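Local coordinates for choline dehydrogenase and related flavoproteins (Aspergillus oryzae, PDB 3Q9T), which oxidises formate with the help of an 8-formyl-FAD cofactor, as a flavoprotein of the glucose-methanol-choline oxidoreductase family, at residues A[66-71]-A[441-446]; A[316-321]-A[413-418]; A[403-408]-A[483-488]. All blocks are in the same frame, centred on the assembly; numbering follows the deposited sequence. Where two conformers were deposited one is given.

Interaction 1 (A[66-71]-A[441-446]); sequences AYKTTM and FQQPNI
Gln-443 lays its side-chain amide along the backbone of Lys-68 and uses both ends of it. Lys-68 N donates to Gln-443 OE1 at 2.9 Å, on a lone pair in the carbonyl plane. Alongside, Gln-443 NE2 gives a nearly straight bond (165°) to Lys-68 O at 2.7 Å. NE2 of Gln-443 also donates to O of the next residue, Pro-444, at 3.1 Å, and the three bonds together fix the rotation of the amide. The chain gets there with CG set between its backbone N and carbonyl carbon (chi1 72°) and runs extended from that point. Its CB presses on the ring of Tyr-67, with Gln-443 CB to Tyr-67 CD1 at 3.6 Å and the ring turned 80° from the amide.

Farther along, Ile-446 meets Thr-69, CB to CB at 3.5 Å, while Ile-446 CD1 rests on Thr-69 CG2. Thr-70 N then bonds Ile-446 O at 2.8 Å, and a water donates to Lys-68 O and accepts from Ile-446 N.

Tyr-67 OH is held by Glu-270, an FAD-binding residue, whereas Lys-68 sends NZ to a salt bridge with Glu-78 of the second subunit. Strand 77-81 pairs with the strand of Tyr-67, helix 267-277 packs on Pro-444 and Ile-446, and strand 445-447 is an outer strand of a three-stranded sheet beside 431-434.

Interaction 2 (A[316-321]-A[413-418]); sequences VKDGFG and TGDHLT
Asp-415 meets the 316-321 turn with its backbone and its carboxylate alike. Asp-415 N donates to a water whose O lies 2.8 Å away, and that water donates in turn to Val-316 O and to Asp-318 OD1, so three groups share it. The carboxylate comes next. With CG beside the backbone N (chi1 -70°), Asp-415 brings OD2 to the turn, where Gly-319 N meets it nearly along the C-O axis at 2.8 Å in an almost straight bond (171°). OD1 of Asp-415 takes a second water that also donates to Gly-321 O, besides a hydrogen bond from Asp-324 N. Asp-318 OD1 and Asp-415 OD2 stand 4.3 Å apart as like charges; the amide donors, and a weak, long ion pair of Asp-415 with Arg-328, probably offset the repulsion.

The carbonyl of Asp-415 points to the same side as its N-H, toward Val-316: Val-316 N donates to Asp-415 O at 2.9 Å. Backbone is thus linked to backbone directly at one end of Asp-415 and through water at the other. His-416 has its CB directed away from the turn, and the contact is made by the backbone: a third water donates to both His-416 O and Phe-320 O. Gly-321 packs close beside, its CA 3.9 Å from His-416 O.

This is where antiparallel strands 308-316 and 415-423 separate: the first leaves the sheet through a type II beta turn, Lys-317 to Phe-320, with Gly-319 at its third position and Asp-415 bound to that glycine's amide.

Interaction 3 (A[403-408]-A[483-488]); sequences AFQWHF and SEYPWE
Phe-408 sets one ring face squarely over Pro-486: Pro-486 CG stands 3.6 Å from the Phe-408 ring centroid and only 3° off the normal, a centred CH-pi contact. Pro-486 CD lies over the same ring, 3.6 Å from Phe-408 CE2. Trp-487 closes on the far end obliquely, its six-membered ring inclined 71° to that of Phe-408, with Trp-487 CH2 at 3.8 Å from Phe-408 CE1. Placing CG of Trp-487 between its backbone N and carbonyl carbon (chi1 47°) folds the indole back, so that Pro-486 CG also sits over a face of the indole, toward its rim.

Tyr-485 holds Pro-486 CB over the centre of its own ring and touches Phe-408 CB with CE2 at 3.9 Å; its OH bonds to Pro-409 O. Gln-405 OE1 lies in plane at the edge of the Phe-408 ring, and a water donates both to Gln-405 OE1 and to Tyr-485 O. Gln-405 NE2 bonds to Phe-404 O.

At the dimer interface, where Pro-486 packs on Trp-487 of the second subunit, a cis-proline touching three aromatic ring faces joins the end of strand 481-485, beside 308-316 in the mixed sheet, to the loop between strands 392-397 and 415-423.

How the interactions relate
From the N terminus, the chain first lays down 66-71 near the flavin cofactor, and interaction 1 closes a loop of some 370 residues when 441-446 returns to it. Interaction 2 is nested inside, joining 316-321 to 413-418 at the end of a strand pair in the large mixed sheet. Interaction 3 crosses both: 403-408 falls within the loop closed by interaction 2, while its partner 483-488 follows all the segments of the other two. Direct touches bind the set: Met-71 packs on Trp-406 and Thr-418 on Phe-404. The 403-408 loop thus connects strand 67-74 with the large mixed sheet, although interactions 1 and 2 stay about 15 Å apart at their nearest atoms.

Interaction 1 (A[66-71]-A[441-446])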
loop_
_atom_site.group_PDB
_atom_site.type_symbol
_atom_site.label_atom_id
_atom_site.label_comp_id
_atom_site.label_asym_id
_atom_site.label_seq_id
_atom_site.Cartn_x
_atom_site.Cartn_y
_atom_site.Cartn_z
ATOM N N ALA A 66 15.352 -2.413 -5.488
ATOM C CA ALA A 66 14.003 -2.861 -5.171
ATOM C C ALA A 66 13.490 -2.235 -3.877
ATOM O O ALA A 66 12.979 -2.923 -3.000
ATOM C CB ALA A 66 13.929 -4.403 -5.119
ATOM N N TYR A 67 13.630 -0.921 -3.773
ATOM C CA TYR A 67 13.135 -0.186 -2.616
ATOM C C TYR A 67 11.619 -0.254 -2.426
ATOM O O TYR A 67 10.838 -0.206 -3.393
ATOM C CB TYR A 67 13.509 1.292 -2.735
ATOM C CG TYR A 67 14.986 1.573 -2.821
ATOM C CD1 TYR A 67 15.836 1.247 -1.773
ATOM C CD2 TYR A 67 15.532 2.204 -3.940
ATOM C CE1 TYR A 67 17.198 1.518 -1.842
ATOM C CE2 TYR A 67 16.883 2.473 -4.018
ATOM C CZ TYR A 67 17.709 2.129 -2.965
ATOM O OH TYR A 67 19.043 2.397 -3.030
ATOM N N LYS A 68 11.211 -0.316 -1.166
ATOM C CA LYS A 68 9.864 0.074 -0.786
ATOM C C LYS A 68 9.777 1.592 -0.878
ATOM O O LYS A 68 10.697 2.287 -0.432
ATOM C CB LYS A 68 9.585 -0.328 0.661
ATOM C CG LYS A 68 9.562 -1.837 0.916
ATOM C CD LYS A 68 9.348 -2.108 2.392
ATOM C CE LYS A 68 8.947 -3.558 2.646
ATOM N NZ LYS A 68 8.849 -3.805 4.116
ATOM N N THR A 69 8.697 2.109 -1.466
ATOM C CA THR A 69 8.409 3.534 -1.372
ATOM C C THR A 69 6.926 3.876 -1.404
ATOM O O THR A 69 6.138 3.232 -2.089
ATOM C CB THR A 69 9.202 4.425 -2.416
ATOM O OG1 THR A 69 8.344 4.842 -3.475
ATOM C CG2 THR A 69 10.396 3.733 -2.957
ATOM N N THR A 70 6.561 4.895 -0.634
ATOM C CA THR A 70 5.195 5.402 -0.609
ATOM C C THR A 70 4.935 6.234 -1.861
ATOM O O THR A 70 5.610 7.245 -2.109
ATOM C CB THR A 70 4.940 6.279 0.645
ATOM O OG1 THR A 70 5.104 5.492 1.826
ATOM C CG2 THR A 70 3.525 6.896 0.626
ATOM N N MET A 71 3.948 5.801 -2.635
ATOM C CA MET A 71 3.616 6.426 -3.910
ATOM C C MET A 71 2.722 7.626 -3.689
ATOM O O MET A 71 2.932 8.693 -4.267
ATOM C CB MET A 71 2.918 5.412 -4.817
ATOM C CG MET A 71 3.815 4.231 -5.205
ATOM S SD MET A 71 5.043 4.684 -6.464
ATOM C CE MET A 71 6.489 3.873 -5.791
ATOM N N PHE A 441 23.010 0.001 5.779
ATOM C CA PHE A 441 22.446 -1.069 4.956
ATOM C C PHE A 441 20.918 -1.066 4.918
ATOM O O PHE A 441 20.312 -1.923 4.281
ATOM C CB PHE A 441 22.954 -2.438 5.407
ATOM C CG PHE A 441 24.412 -2.637 5.177
ATOM C CD1 PHE A 441 24.876 -3.045 3.944
ATOM C CD2 PHE A 441 25.334 -2.382 6.193
ATOM C CE1 PHE A 441 26.225 -3.230 3.736
ATOM C CE2 PHE A 441 26.679 -2.557 5.987
ATOM C CZ PHE A 441 27.129 -2.985 4.756
ATOM N N GLN A 442 20.289 -0.116 5.603
ATOM C CA GLN A 442 18.842 0.015 5.472
ATOM C C GLN A 442 18.480 1.074 4.444
ATOM O O GLN A 442 19.113 2.136 4.359
ATOM C CB GLN A 442 18.179 0.351 6.809
ATOM C CG GLN A 442 17.741 -0.868 7.585
ATOM C CD GLN A 442 17.106 -0.516 8.915
ATOM O OE1 GLN A 442 16.861 0.660 9.217
ATOM N NE2 GLN A 442 16.835 -1.538 9.720
ATOM N N GLN A 443 17.453 0.788 3.661
ATOM C CA GLN A 443 16.982 1.768 2.694
ATOM C C GLN A 443 16.498 3.030 3.413
ATOM O O GLN A 443 15.973 2.963 4.526
ATOM C CB GLN A 443 15.888 1.176 1.813
ATOM C CG GLN A 443 14.556 0.953 2.507
ATOM C CD GLN A 443 13.448 0.841 1.497
ATOM O OE1 GLN A 443 13.243 -0.221 0.912
ATOM N NE2 GLN A 443 12.754 1.946 1.242
ATOM N N PRO A 444 16.712 4.197 2.794
ATOM C CA PRO A 444 16.095 5.371 3.407
ATOM C C PRO A 444 14.585 5.235 3.216
ATOM O O PRO A 444 14.128 4.430 2.388
ATOM C CB PRO A 444 16.640 6.523 2.559
ATOM C CG PRO A 444 16.816 5.909 1.199
ATOM C CD PRO A 444 17.290 4.494 1.470
ATOM N N ASN A 445 13.812 5.996 3.984
ATOM C CA ASN A 445 12.374 6.032 3.777
ATOM C C ASN A 445 12.041 7.006 2.653
ATOM O O ASN A 445 12.650 8.072 2.537
ATOM C CB ASN A 445 11.638 6.375 5.071
ATOM C CG ASN A 445 11.561 5.192 6.019
ATOM O OD1 ASN A 445 11.569 4.036 5.591
ATOM N ND2 ASN A 445 11.498 5.475 7.310
ATOM N N ILE A 446 11.092 6.617 1.809
ATOM C CA ILE A 446 10.835 7.336 0.571
ATOM C C ILE A 446 9.345 7.580 0.390
ATOM O O ILE A 446 8.557 6.640 0.275
ATOM C CB ILE A 446 11.386 6.551 -0.672
ATOM C CG1 ILE A 446 12.847 6.119 -0.447
ATOM C CG2 ILE A 446 11.227 7.377 -1.951
ATOM C CD1 ILE A 446 13.472 5.333 -1.603
HETATM O O HOH W 1 9.950 3.941 1.833
HETATM O O HOH W 2 7.493 4.900 2.853
#

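Interaction 2 (A[316-321]-A[413-418])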
loop_
_atom_site.group_PDB
_atom_site.type_symbol
_atom_site.label_atom_id
_atom_site.label_comp_id
_atom_site.label_asym_id
_atom_site.label_seq_id
_atom_site.Cartn_x
_atom_site.Cartn_y
_atom_site.Cartn_z
ATOM N N VAL A 316 -5.191 -5.592 -28.457
ATOM C CA VAL A 316 -5.156 -4.982 -29.760
ATOM C C VAL A 316 -5.181 -6.150 -30.734
ATOM O O VAL A 316 -4.943 -7.276 -30.319
ATOM C CB VAL A 316 -3.895 -4.108 -29.853
ATOM C CG1 VAL A 316 -2.802 -4.804 -30.621
ATOM C CG2 VAL A 316 -4.236 -2.751 -30.409
ATOM N N LYS A 317 -5.523 -5.912 -31.999
ATOM C CA LYS A 317 -5.631 -7.010 -32.962
ATOM C C LYS A 317 -4.325 -7.779 -33.153
ATOM O O LYS A 317 -3.232 -7.201 -33.088
ATOM C CB LYS A 317 -6.115 -6.498 -34.308
ATOM C CG LYS A 317 -7.562 -6.079 -34.303
ATOM C CD LYS A 317 -8.079 -5.906 -35.735
ATOM C CE LYS A 317 -9.518 -5.408 -35.733
ATOM N NZ LYS A 317 -10.254 -5.887 -34.519
ATOM N N ASP A 318 -4.439 -9.079 -33.404
ATOM C CA ASP A 318 -3.253 -9.898 -33.624
ATOM C C ASP A 318 -2.305 -9.212 -34.608
ATOM O O ASP A 318 -2.742 -8.729 -35.655
ATOM C CB ASP A 318 -3.625 -11.286 -34.157
ATOM C CG ASP A 318 -4.164 -12.215 -33.074
ATOM O OD1 ASP A 318 -4.164 -11.833 -31.875
ATOM O OD2 ASP A 318 -4.570 -13.345 -33.433
ATOM N N GLY A 319 -1.017 -9.163 -34.257
ATOM C CA GLY A 319 -0.001 -8.599 -35.129
ATOM C C GLY A 319 0.206 -7.104 -34.950
ATOM O O GLY A 319 0.935 -6.475 -35.719
ATOM N N PHE A 320 -0.425 -6.525 -33.935
ATOM C CA PHE A 320 -0.251 -5.098 -33.647
ATOM C C PHE A 320 0.388 -4.851 -32.280
ATOM O O PHE A 320 0.375 -3.750 -31.747
ATOM C CB PHE A 320 -1.564 -4.333 -33.848
ATOM C CG PHE A 320 -1.969 -4.235 -35.294
ATOM C CD1 PHE A 320 -1.560 -3.155 -36.069
ATOM C CD2 PHE A 320 -2.706 -5.248 -35.889
ATOM C CE1 PHE A 320 -1.904 -3.067 -37.399
ATOM C CE2 PHE A 320 -3.059 -5.171 -37.226
ATOM C CZ PHE A 320 -2.655 -4.080 -37.986
ATOM N N GLY A 321 0.987 -5.901 -31.738
ATOM C CA GLY A 321 1.835 -5.778 -30.574
ATOM C C GLY A 321 2.799 -6.940 -30.613
ATOM O O GLY A 321 2.633 -7.833 -31.423
ATOM N N THR A 413 -3.061 -14.650 -23.418
ATOM C CA THR A 413 -3.250 -14.602 -24.869
ATOM C C THR A 413 -3.359 -13.168 -25.384
ATOM O O THR A 413 -3.541 -12.229 -24.610
ATOM C CB THR A 413 -4.581 -15.254 -25.263
ATOM O OG1 THR A 413 -5.660 -14.396 -24.859
ATOM C CG2 THR A 413 -4.745 -16.626 -24.603
ATOM N N GLY A 414 -3.291 -13.006 -26.701
ATOM C CA GLY A 414 -3.542 -11.715 -27.323
ATOM C C GLY A 414 -2.334 -10.794 -27.377
ATOM O O GLY A 414 -1.404 -10.906 -26.586
ATOM N N ASP A 415 -2.343 -9.879 -28.329
ATOM C CA ASP A 415 -1.311 -8.862 -28.376
ATOM C C ASP A 415 -1.848 -7.621 -27.642
ATOM O O ASP A 415 -3.056 -7.411 -27.561
ATOM C CB ASP A 415 -0.920 -8.547 -29.824
ATOM C CG ASP A 415 -0.151 -9.691 -30.487
ATOM O OD1 ASP A 415 0.657 -10.359 -29.809
ATOM O OD2 ASP A 415 -0.350 -9.926 -31.697
ATOM N N HIS A 416 -0.961 -6.825 -27.073
ATOM C CA HIS A 416 -1.415 -5.668 -26.317
ATOM C C HIS A 416 -0.636 -4.408 -26.640
ATOM O O HIS A 416 0.448 -4.461 -27.212
ATOM C CB HIS A 416 -1.332 -5.975 -24.828
ATOM C CG HIS A 416 -2.144 -7.168 -24.429
ATOM N ND1 HIS A 416 -1.722 -8.461 -24.657
ATOM C CD2 HIS A 416 -3.372 -7.262 -23.865
ATOM C CE1 HIS A 416 -2.647 -9.302 -24.227
ATOM N NE2 HIS A 416 -3.657 -8.601 -23.741
ATOM N N LEU A 417 -1.218 -3.273 -26.285
ATOM C CA LEU A 417 -0.504 -2.012 -26.252
ATOM C C LEU A 417 -0.497 -1.553 -24.792
ATOM O O LEU A 417 -1.509 -1.645 -24.107
ATOM C CB LEU A 417 -1.211 -0.990 -27.140
ATOM C CG LEU A 417 -0.901 0.496 -26.918
ATOM C CD1 LEU A 417 0.495 0.862 -27.398
ATOM C CD2 LEU A 417 -1.937 1.351 -27.621
ATOM N N THR A 418 0.642 -1.081 -24.303
ATOM C CA THR A 418 0.693 -0.481 -22.973
ATOM C C THR A 418 0.953 1.022 -23.103
ATOM O O THR A 418 2.038 1.433 -23.511
ATOM C CB THR A 418 1.790 -1.115 -22.088
ATOM O OG1 THR A 418 1.594 -2.533 -21.997
ATOM C CG2 THR A 418 1.770 -0.505 -20.679
HETATM O O HOH W 3 -4.647 -9.809 -30.003
HETATM O O HOH W 4 1.052 -2.585 -29.191
HETATM O O HOH W 5 2.737 -10.416 -31.798
#

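Interaction 3 (A[403-408]-A[483-488])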
loop_
_atom_site.group_PDB
_atom_site.type_symbol
_atom_site.label_atom_id
_atom_site.label_comp_id
_atom_site.label_asym_id
_atom_site.label_seq_id
_atom_site.Cartn_x
_atom_site.Cartn_y
_atom_site.Cartn_z
ATOM N N ALA A 403 6.425 -3.888 -16.316
ATOM C CA ALA A 403 6.972 -2.747 -15.575
ATOM C C ALA A 403 5.934 -1.660 -15.315
ATOM O O ALA A 403 6.148 -0.781 -14.479
ATOM C CB ALA A 403 8.181 -2.152 -16.300
ATOM N N PHE A 404 4.819 -1.709 -16.040
ATOM C CA PHE A 404 3.803 -0.664 -15.940
ATOM C C PHE A 404 2.437 -1.192 -15.516
ATOM O O PHE A 404 1.429 -0.536 -15.737
ATOM C CB PHE A 404 3.666 0.059 -17.272
ATOM C CG PHE A 404 4.915 0.762 -17.707
ATOM C CD1 PHE A 404 5.277 1.970 -17.134
ATOM C CD2 PHE A 404 5.732 0.213 -18.693
ATOM C CE1 PHE A 404 6.421 2.627 -17.532
ATOM C CE2 PHE A 404 6.891 0.885 -19.109
ATOM C CZ PHE A 404 7.225 2.093 -18.518
ATOM N N GLN A 405 2.417 -2.378 -14.915
ATOM C CA GLN A 405 1.180 -3.048 -14.517
ATOM C C GLN A 405 1.495 -3.836 -13.260
ATOM O O GLN A 405 1.615 -5.065 -13.281
ATOM C CB GLN A 405 0.696 -4.011 -15.603
ATOM C CG GLN A 405 0.179 -3.355 -16.863
ATOM C CD GLN A 405 -1.162 -2.675 -16.678
ATOM O OE1 GLN A 405 -2.193 -3.251 -16.995
ATOM N NE2 GLN A 405 -1.154 -1.441 -16.181
ATOM N N TRP A 406 1.649 -3.118 -12.164
ATOM C CA TRP A 406 2.244 -3.697 -10.969
ATOM C C TRP A 406 1.294 -4.650 -10.247
ATOM O O TRP A 406 1.736 -5.480 -9.466
ATOM C CB TRP A 406 2.695 -2.587 -10.021
ATOM C CG TRP A 406 3.867 -1.812 -10.502
ATOM C CD1 TRP A 406 4.574 -2.005 -11.659
ATOM C CD2 TRP A 406 4.491 -0.721 -9.830
ATOM N NE1 TRP A 406 5.594 -1.096 -11.744
ATOM C CE2 TRP A 406 5.566 -0.296 -10.635
ATOM C CE3 TRP A 406 4.246 -0.061 -8.621
ATOM C CZ2 TRP A 406 6.393 0.757 -10.274
ATOM C CZ3 TRP A 406 5.068 0.987 -8.265
ATOM C CH2 TRP A 406 6.133 1.380 -9.089
ATOM N N HIS A 407 -0.009 -4.541 -10.494
ATOM C CA HIS A 407 -0.938 -5.396 -9.748
ATOM C C HIS A 407 -1.780 -6.331 -10.584
ATOM O O HIS A 407 -2.589 -7.059 -10.032
ATOM C CB HIS A 407 -1.824 -4.571 -8.801
ATOM C CG HIS A 407 -1.056 -3.930 -7.690
ATOM N ND1 HIS A 407 -0.716 -4.601 -6.535
ATOM C CD2 HIS A 407 -0.518 -2.691 -7.577
ATOM C CE1 HIS A 407 -0.028 -3.794 -5.745
ATOM N NE2 HIS A 407 0.113 -2.632 -6.357
ATOM N N PHE A 408 -1.583 -6.315 -11.908
ATOM C CA PHE A 408 -2.360 -7.156 -12.823
ATOM C C PHE A 408 -1.515 -8.273 -13.396
ATOM O O PHE A 408 -0.363 -8.063 -13.751
ATOM C CB PHE A 408 -2.934 -6.337 -13.969
ATOM C CG PHE A 408 -3.647 -5.086 -13.524
ATOM C CD1 PHE A 408 -4.345 -5.059 -12.325
ATOM C CD2 PHE A 408 -3.605 -3.928 -14.303
ATOM C CE1 PHE A 408 -5.015 -3.897 -11.920
ATOM C CE2 PHE A 408 -4.255 -2.768 -13.904
ATOM C CZ PHE A 408 -4.966 -2.755 -12.710
ATOM N N SER A 483 -10.017 -4.767 -26.765
ATOM C CA SER A 483 -10.575 -4.614 -25.420
ATOM C C SER A 483 -9.627 -3.930 -24.430
ATOM O O SER A 483 -8.448 -3.737 -24.728
ATOM C CB SER A 483 -11.058 -5.967 -24.874
ATOM O OG SER A 483 -9.975 -6.858 -24.691
ATOM N N GLU A 484 -10.171 -3.534 -23.275
ATOM C CA GLU A 484 -9.406 -2.906 -22.201
ATOM C C GLU A 484 -8.987 -3.999 -21.233
ATOM O O GLU A 484 -9.770 -4.884 -20.919
ATOM C CB GLU A 484 -10.260 -1.889 -21.430
ATOM C CG GLU A 484 -10.809 -0.719 -22.249
ATOM C CD GLU A 484 -11.506 0.329 -21.373
ATOM O OE1 GLU A 484 -10.855 0.877 -20.449
ATOM O OE2 GLU A 484 -12.711 0.589 -21.596
ATOM N N TYR A 485 -7.752 -3.940 -20.755
ATOM C CA TYR A 485 -7.292 -4.895 -19.769
ATOM C C TYR A 485 -6.903 -4.113 -18.531
ATOM O O TYR A 485 -6.265 -3.072 -18.640
ATOM C CB TYR A 485 -6.101 -5.669 -20.310
ATOM C CG TYR A 485 -5.565 -6.681 -19.336
ATOM C CD1 TYR A 485 -6.146 -7.937 -19.214
ATOM C CD2 TYR A 485 -4.479 -6.378 -18.528
ATOM C CE1 TYR A 485 -5.658 -8.858 -18.314
ATOM C CE2 TYR A 485 -3.981 -7.291 -17.629
ATOM C CZ TYR A 485 -4.571 -8.531 -17.526
ATOM O OH TYR A 485 -4.066 -9.434 -16.616
ATOM N N PRO A 486 -7.289 -4.600 -17.342
ATOM C CA PRO A 486 -8.050 -5.825 -17.077
ATOM C C PRO A 486 -9.551 -5.595 -16.915
ATOM O O PRO A 486 -10.282 -6.563 -16.711
ATOM C CB PRO A 486 -7.480 -6.288 -15.743
ATOM C CG PRO A 486 -7.207 -4.994 -15.023
ATOM C CD PRO A 486 -6.757 -4.013 -16.099
ATOM N N TRP A 487 -9.992 -4.344 -16.954
ATOM C CA TRP A 487 -11.417 -4.012 -16.959
ATOM C C TRP A 487 -11.494 -2.622 -17.537
ATOM O O TRP A 487 -10.473 -2.088 -17.953
ATOM C CB TRP A 487 -12.017 -4.046 -15.547
ATOM C CG TRP A 487 -11.181 -3.332 -14.539
ATOM C CD1 TRP A 487 -11.000 -1.987 -14.431
ATOM C CD2 TRP A 487 -10.408 -3.927 -13.493
ATOM N NE1 TRP A 487 -10.160 -1.708 -13.384
ATOM C CE2 TRP A 487 -9.783 -2.879 -12.790
ATOM C CE3 TRP A 487 -10.181 -5.241 -13.086
ATOM C CZ2 TRP A 487 -8.934 -3.106 -11.692
ATOM C CZ3 TRP A 487 -9.343 -5.465 -12.000
ATOM C CH2 TRP A 487 -8.732 -4.400 -11.315
ATOM N N GLU A 488 -12.687 -2.037 -17.562
ATOM C CA GLU A 488 -12.899 -0.765 -18.236
ATOM C C GLU A 488 -12.442 0.408 -17.386
ATOM O O GLU A 488 -12.714 0.454 -16.185
ATOM C CB GLU A 488 -14.381 -0.569 -18.562
ATOM C CG GLU A 488 -14.993 -1.649 -19.426
ATOM C CD GLU A 488 -16.492 -1.793 -19.177
ATOM O OE1 GLU A 488 -17.279 -1.038 -19.802
ATOM O OE2 GLU A 488 -16.876 -2.652 -18.341
HETATM O O HOH W 6 -4.267 -1.762 -17.610
#